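Local coordinates for protein shikimate dehydrogenase (Thermotoga maritima, PDB 3U62) that probably catalyses the reversible NADPH-linked reduction of 3-dehydroshikimate to shikimate, a step on the pathway to chorismate and the aromatic amino acids, at residues A[135-140]-A[152-157]; A[160-165]-A[183-189]. One frame throughout, in Å; residues are numbered along the deposited sequence.

Overall arrangement
The chain first builds a substrate-binding domain and then a Rossmann-type nucleotide domain, and both contacts lie in the latter. Contact 1 closes first: strand 135-139 leads through helix 142-146 to strand 153-156, which returns beside it in parallel and forms one edge of the six-stranded sheet. Helix 160-165 follows directly, and from it the chain passes through strand 169-172, on the far side of strand 111-114, before residues 183-189 come back against the helix as contact 2. The two loops run in series, neither enclosing the other, and the centres of the two contacts lie about 13 Å apart. They meet where Val138 packs on Leu160 and Val163, so helix 160-165 ties strand 135-139 to residues 183-189.

Contact 1 of 2, residues A[135-140]-A[152-157]; sequences IWVVNR and VKIFSL. With SO4 (sulfate ion), chain E; SO4 (sulfate ion), chain D.
Phe155 turns its edge to the five-membered ring of Trp136, the planes at 77°, on one face of a parallel strand pair, 135-139 with 153-156. The pair belongs to a beta-alpha-beta unit of the Rossmann-type domain, a worked example of strands that pack against the core and end at a predicted NADP site. Phe155 CE1 lies 3.7 Å from Trp136 CB, and the extended Lys153 chain runs alongside the indole. Four bonds form the ladder, the first from Lys153 N to Ile135 O and the last from Asn139 N to Phe155 O; the central two, Val137 N to Lys153 O and Phe155 N to Val137 O, are 2.7 Å each. On the other face Val137 CG2 meets Val152 CG2 at 3.8 Å, next to Ile124 of helix 118-129.

Beyond the ladder, Asn139 and Arg140, predicted NADP-binding residues, contribute with Ala116 N and Thr141 OG1 to holding a sulfate probably taken from the crystallisation liquor. Asn139 CG sits between its backbone N and carbonyl carbon (chi1 83°), and ND2 donates to sulfate O2. A bend at chi3 (-64°) folds Arg140 back, so that backbone N and NE both grip O3 of this sulfate, while NH2 reaches O3 of a second sulfate at 2.9 Å.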
loop_
_atom_site.group_PDB
_atom_site.type_symbol
_atom_site.label_atom_id
_atom_site.label_comp_id
_atom_site.label_asym_id
_atom_site.label_seq_id
_atom_site.Cartn_x
_atom_site.Cartn_y
_atom_site.Cartn_z
ATOM N N ILE A 135 -5.098 3.886 -17.531
ATOM C CA ILE A 135 -5.301 4.034 -16.091
ATOM C C ILE A 135 -6.085 5.308 -15.786
ATOM O O ILE A 135 -5.693 6.407 -16.191
ATOM C CB ILE A 135 -3.958 4.025 -15.309
ATOM C CG1 ILE A 135 -3.160 2.753 -15.623
ATOM C CG2 ILE A 135 -4.207 4.137 -13.800
ATOM C CD1 ILE A 135 -1.679 2.832 -15.282
ATOM N N TRP A 136 -7.198 5.140 -15.077
ATOM C CA TRP A 136 -8.061 6.248 -14.694
ATOM C C TRP A 136 -8.056 6.411 -13.183
ATOM O O TRP A 136 -8.504 5.527 -12.450
ATOM C CB TRP A 136 -9.496 6.018 -15.179
ATOM C CG TRP A 136 -9.639 5.760 -16.655
ATOM C CD1 TRP A 136 -8.774 6.135 -17.648
ATOM C CD2 TRP A 136 -10.733 5.103 -17.307
ATOM N NE1 TRP A 136 -9.251 5.733 -18.870
ATOM C CE2 TRP A 136 -10.453 5.100 -18.693
ATOM C CE3 TRP A 136 -11.921 4.509 -16.855
ATOM C CZ2 TRP A 136 -11.319 4.530 -19.632
ATOM C CZ3 TRP A 136 -12.780 3.940 -17.789
ATOM C CH2 TRP A 136 -12.474 3.956 -19.162
ATOM N N VAL A 137 -7.538 7.543 -12.723
ATOM C CA VAL A 137 -7.509 7.855 -11.302
ATOM C C VAL A 137 -8.782 8.602 -10.917
ATOM O O VAL A 137 -9.177 9.559 -11.583
ATOM C CB VAL A 137 -6.254 8.683 -10.924
ATOM C CG1 VAL A 137 -6.310 9.141 -9.469
ATOM C CG2 VAL A 137 -4.989 7.877 -11.174
ATOM N N VAL A 138 -9.426 8.139 -9.850
ATOM C CA VAL A 138 -10.593 8.808 -9.288
ATOM C C VAL A 138 -10.253 9.177 -7.850
ATOM O O VAL A 138 -10.058 8.297 -7.011
ATOM C CB VAL A 138 -11.847 7.901 -9.332
ATOM C CG1 VAL A 138 -13.053 8.616 -8.746
ATOM C CG2 VAL A 138 -12.140 7.462 -10.757
ATOM N N ASN A 139 -10.161 10.473 -7.569
ATOM C CA ASN A 139 -9.753 10.914 -6.236
ATOM C C ASN A 139 -10.572 12.074 -5.664
ATOM O O ASN A 139 -11.454 12.620 -6.332
ATOM C CB ASN A 139 -8.247 11.213 -6.197
ATOM C CG ASN A 139 -7.907 12.603 -6.700
ATOM O OD1 ASN A 139 -8.292 12.996 -7.803
ATOM N ND2 ASN A 139 -7.173 13.357 -5.890
ATOM N N ARG A 140 -10.259 12.439 -4.423
ATOM C CA ARG A 140 -11.068 13.380 -3.658
ATOM C C ARG A 140 -10.467 14.780 -3.563
ATOM O O ARG A 140 -11.197 15.771 -3.666
ATOM C CB ARG A 140 -11.328 12.830 -2.250
ATOM C CG ARG A 140 -12.165 11.555 -2.223
ATOM C CD ARG A 140 -12.020 10.810 -0.900
ATOM N NE ARG A 140 -10.651 10.332 -0.686
ATOM C CZ ARG A 140 -10.231 9.702 0.411
ATOM N NH1 ARG A 140 -11.065 9.463 1.414
ATOM N NH2 ARG A 140 -8.966 9.312 0.503
ATOM N N VAL A 152 -1.893 9.309 -16.606
ATOM C CA VAL A 152 -3.214 8.825 -16.221
ATOM C C VAL A 152 -4.275 9.869 -16.558
ATOM O O VAL A 152 -3.954 11.038 -16.788
ATOM C CB VAL A 152 -3.280 8.492 -14.699
ATOM C CG1 VAL A 152 -2.322 7.359 -14.343
ATOM C CG2 VAL A 152 -2.992 9.733 -13.846
ATOM N N LYS A 153 -5.535 9.443 -16.601
ATOM C CA LYS A 153 -6.651 10.382 -16.633
ATOM C C LYS A 153 -7.161 10.548 -15.208
ATOM O O LYS A 153 -7.114 9.603 -14.415
ATOM C CB LYS A 153 -7.760 9.888 -17.563
ATOM C CG LYS A 153 -7.357 9.870 -19.030
ATOM C CD LYS A 153 -8.517 9.498 -19.932
ATOM C CE LYS A 153 -8.100 9.524 -21.397
ATOM N NZ LYS A 153 -9.243 9.257 -22.313
ATOM N N ILE A 154 -7.633 11.747 -14.878
ATOM C CA ILE A 154 -8.041 12.052 -13.507
ATOM C C ILE A 154 -9.500 12.510 -13.443
ATOM O O ILE A 154 -9.922 13.396 -14.191
ATOM C CB ILE A 154 -7.093 13.090 -12.840
ATOM C CG1 ILE A 154 -5.639 12.595 -12.884
ATOM C CG2 ILE A 154 -7.505 13.348 -11.383
ATOM C CD1 ILE A 154 -4.592 13.677 -12.675
ATOM N N PHE A 155 -10.255 11.884 -12.540
ATOM C CA PHE A 155 -11.678 12.152 -12.358
ATOM C C PHE A 155 -11.982 12.394 -10.881
ATOM O O PHE A 155 -11.215 11.980 -10.009
ATOM C CB PHE A 155 -12.510 10.968 -12.867
ATOM C CG PHE A 155 -12.246 10.609 -14.303
ATOM C CD1 PHE A 155 -11.364 9.582 -14.626
ATOM C CD2 PHE A 155 -12.879 11.297 -15.334
ATOM C CE1 PHE A 155 -11.114 9.246 -15.954
ATOM C CE2 PHE A 155 -12.636 10.971 -16.665
ATOM C CZ PHE A 155 -11.752 9.941 -16.976
ATOM N N SER A 156 -13.096 13.066 -10.606
ATOM C CA SER A 156 -13.548 13.283 -9.231
ATOM C C SER A 156 -14.414 12.114 -8.758
ATOM O O SER A 156 -14.912 11.335 -9.575
ATOM C CB SER A 156 -14.291 14.614 -9.109
ATOM O OG SER A 156 -15.247 14.767 -10.147
ATOM N N LEU A 157 -14.595 12.000 -7.442
ATOM C CA LEU A 157 -15.271 10.843 -6.843
ATOM C C LEU A 157 -16.742 10.693 -7.251
ATOM O O LEU A 157 -17.279 9.578 -7.229
ATOM C CB LEU A 157 -15.133 10.859 -5.315
ATOM C CG LEU A 157 -15.346 9.541 -4.562
ATOM C CD1 LEU A 157 -14.187 8.571 -4.765
ATOM C CD2 LEU A 157 -15.579 9.796 -3.080
HETATM S S SO4 E . -7.483 11.319 -2.320
HETATM O O1 SO4 E . -7.713 11.715 -0.934
HETATM O O2 SO4 E . -7.215 12.509 -3.128
HETATM O O3 SO4 E . -8.671 10.646 -2.837
HETATM O O4 SO4 E . -6.342 10.409 -2.387
HETATM S S SO4 D . -6.191 7.845 2.929
HETATM O O1 SO4 D . -6.198 8.576 4.195
HETATM O O2 SO4 D . -5.414 8.584 1.934
HETATM O O3 SO4 D . -7.562 7.684 2.451
HETATM O O4 SO4 D . -5.586 6.531 3.128
HETATM O O HOH W 1 -13.805 13.951 -5.754
#

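Contact 2 of 2, residues A[160-165]-A[183-189]; sequences LDEVVK and LPVSDDS
Asp161 OD2 accepts hydrogen bonds from both the hydroxyl and the backbone amide of Ser186, a compact example of one carboxylate fastening a helix to the start of another. The hydroxyl comes in on the syn lone pair, with Ser186 OG 2.6 Å from Asp161 OD2. The amide approaches from above the carboxylate plane, 57° out of it, with Ser186 N 2.9 Å from the same oxygen. The hydroxyl of Ser189 lies close to two oxygens of the same residue, its OG 2.7 Å from Asp161 OD2 and 2.8 Å from Asp161 O.

At the outer flank, Lys165 bends at chi2 (68°) and brings NZ to 3.1 Å from both Asp188 OD1 and Asp188 OD2, a salt bridge whose individual hydrogen bonds are weak. Toward the sheet the contact becomes apolar: Val164 CG1 packs on Val185 CG2, and Leu160 CD2 touches Leu183 CB, the Pro184 ring and Val185 CB. Leu160 also reaches Val112 and Val114 of strand 111-114.

Around this lie a turn, two waters and a helix cap. Pro184 centres an inverse gamma turn, and one water joins its carbonyl to Asp161 N; another lies between the carbonyls of Val164 and Ser189. The cap positions a first-shell group directly: Ser186 is the N-cap of helix 187-190, its OG accepting from Ser189 N at 3.2 Å.

This double role, donor to Asp161 and acceptor from Ser189 N, would hold the Ser186 hydroxyl in one orientation, and the donors gathered on OD2, together with the nearby helix N terminus, would be expected to stabilise Asp161 as a carboxylate.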
loop_
_atom_site.group_PDB
_atom_site.type_symbol
_atom_site.label_atom_id
_atom_site.label_comp_id
_atom_site.label_asym_id
_atom_site.label_seq_id
_atom_site.Cartn_x
_atom_site.Cartn_y
_atom_site.Cartn_z
ATOM N N LEU A 160 -17.042 8.306 -10.122
ATOM C CA LEU A 160 -16.595 6.927 -9.892
ATOM C C LEU A 160 -17.530 5.883 -10.499
ATOM O O LEU A 160 -17.084 4.982 -11.210
ATOM C CB LEU A 160 -16.384 6.644 -8.397
ATOM C CG LEU A 160 -15.863 5.245 -8.031
ATOM C CD1 LEU A 160 -14.449 5.030 -8.571
ATOM C CD2 LEU A 160 -15.882 5.045 -6.524
ATOM N N ASP A 161 -18.821 6.020 -10.217
ATOM C CA ASP A 161 -19.827 5.076 -10.685
ATOM C C ASP A 161 -19.838 4.938 -12.213
ATOM O O ASP A 161 -19.867 3.821 -12.736
ATOM C CB ASP A 161 -21.206 5.483 -10.159
ATOM C CG ASP A 161 -22.261 4.417 -10.383
ATOM O OD1 ASP A 161 -23.446 4.782 -10.522
ATOM O OD2 ASP A 161 -21.912 3.213 -10.420
ATOM N N GLU A 162 -19.806 6.071 -12.914
ATOM C CA GLU A 162 -19.796 6.085 -14.380
ATOM C C GLU A 162 -18.511 5.509 -14.962
ATOM O O GLU A 162 -18.554 4.770 -15.951
ATOM C CB GLU A 162 -19.960 7.505 -14.917
ATOM C CG GLU A 162 -21.293 8.161 -14.644
ATOM C CD GLU A 162 -21.186 9.679 -14.716
ATOM O OE1 GLU A 162 -20.709 10.220 -15.749
ATOM O OE2 GLU A 162 -21.583 10.339 -13.734
ATOM N N VAL A 163 -17.371 5.859 -14.364
ATOM C CA VAL A 163 -16.078 5.443 -14.914
ATOM C C VAL A 163 -15.800 3.950 -14.706
ATOM O O VAL A 163 -15.203 3.304 -15.572
ATOM C CB VAL A 163 -14.877 6.312 -14.418
ATOM C CG1 VAL A 163 -15.058 7.774 -14.825
ATOM C CG2 VAL A 163 -14.675 6.184 -12.916
ATOM N N VAL A 164 -16.241 3.409 -13.569
ATOM C CA VAL A 164 -16.072 1.981 -13.274
ATOM C C VAL A 164 -16.880 1.120 -14.253
ATOM O O VAL A 164 -16.438 0.035 -14.644
ATOM C CB VAL A 164 -16.423 1.644 -11.796
ATOM C CG1 VAL A 164 -16.497 0.136 -11.568
ATOM C CG2 VAL A 164 -15.398 2.257 -10.855
ATOM N N LYS A 165 -18.046 1.620 -14.659
ATOM C CA LYS A 165 -18.889 0.952 -15.651
ATOM C C LYS A 165 -18.137 0.678 -16.963
ATOM O O LYS A 165 -18.396 -0.323 -17.635
ATOM C CB LYS A 165 -20.153 1.783 -15.911
ATOM C CG LYS A 165 -21.139 1.195 -16.923
ATOM C CD LYS A 165 -21.806 -0.077 -16.413
ATOM C CE LYS A 165 -22.729 -0.667 -17.464
ATOM N NZ LYS A 165 -23.351 -1.941 -17.011
ATOM N N LEU A 183 -17.832 2.984 -1.063
ATOM C CA LEU A 183 -17.513 3.874 -2.174
ATOM C C LEU A 183 -18.755 4.081 -3.045
ATOM O O LEU A 183 -19.583 3.172 -3.165
ATOM C CB LEU A 183 -16.361 3.303 -3.009
ATOM C CG LEU A 183 -14.947 3.397 -2.419
ATOM C CD1 LEU A 183 -14.009 2.428 -3.123
ATOM C CD2 LEU A 183 -14.403 4.823 -2.494
ATOM N N PRO A 184 -18.892 5.276 -3.655
ATOM C CA PRO A 184 -20.042 5.559 -4.518
ATOM C C PRO A 184 -19.957 4.845 -5.872
ATOM O O PRO A 184 -19.688 5.474 -6.902
ATOM C CB PRO A 184 -19.989 7.082 -4.686
ATOM C CG PRO A 184 -18.560 7.432 -4.495
ATOM C CD PRO A 184 -18.014 6.454 -3.498
ATOM N N VAL A 185 -20.184 3.534 -5.855
ATOM C CA VAL A 185 -20.159 2.714 -7.064
ATOM C C VAL A 185 -21.252 1.641 -6.994
ATOM O O VAL A 185 -21.428 0.983 -5.964
ATOM C CB VAL A 185 -18.742 2.111 -7.336
ATOM C CG1 VAL A 185 -18.263 1.234 -6.174
ATOM C CG2 VAL A 185 -18.705 1.346 -8.659
ATOM N N SER A 186 -21.986 1.487 -8.092
ATOM C CA SER A 186 -23.156 0.613 -8.146
ATOM C C SER A 186 -22.807 -0.845 -8.427
ATOM O O SER A 186 -21.711 -1.149 -8.907
ATOM C CB SER A 186 -24.135 1.112 -9.212
ATOM O OG SER A 186 -23.511 1.135 -10.507
ATOM N N ASP A 187 -23.755 -1.733 -8.129
ATOM C CA ASP A 187 -23.657 -3.146 -8.496
ATOM C C ASP A 187 -23.493 -3.300 -10.004
ATOM O O ASP A 187 -22.676 -4.099 -10.466
ATOM C CB ASP A 187 -24.906 -3.907 -8.045
ATOM C CG ASP A 187 -24.964 -4.113 -6.542
ATOM O OD1 ASP A 187 -24.102 -3.569 -5.817
ATOM O OD2 ASP A 187 -25.880 -4.827 -6.081
ATOM N N ASP A 188 -24.276 -2.528 -10.758
ATOM C CA ASP A 188 -24.228 -2.534 -12.221
ATOM C C ASP A 188 -22.828 -2.225 -12.757
ATOM O O ASP A 188 -22.377 -2.849 -13.719
ATOM C CB ASP A 188 -25.243 -1.539 -12.793
ATOM C CG ASP A 188 -25.236 -1.499 -14.312
ATOM O OD1 ASP A 188 -24.948 -0.422 -14.877
ATOM O OD2 ASP A 188 -25.512 -2.543 -14.943
ATOM N N SER A 189 -22.153 -1.261 -12.134
ATOM C CA SER A 189 -20.802 -0.875 -12.537
ATOM C C SER A 189 -19.750 -1.903 -12.116
ATOM O O SER A 189 -18.785 -2.144 -12.847
ATOM C CB SER A 189 -20.447 0.507 -11.982
ATOM O OG SER A 189 -21.332 1.502 -12.482
HETATM O O HOH W 2 -19.677 7.935 -8.103
HETATM O O HOH W 3 -17.349 -2.705 -15.234
#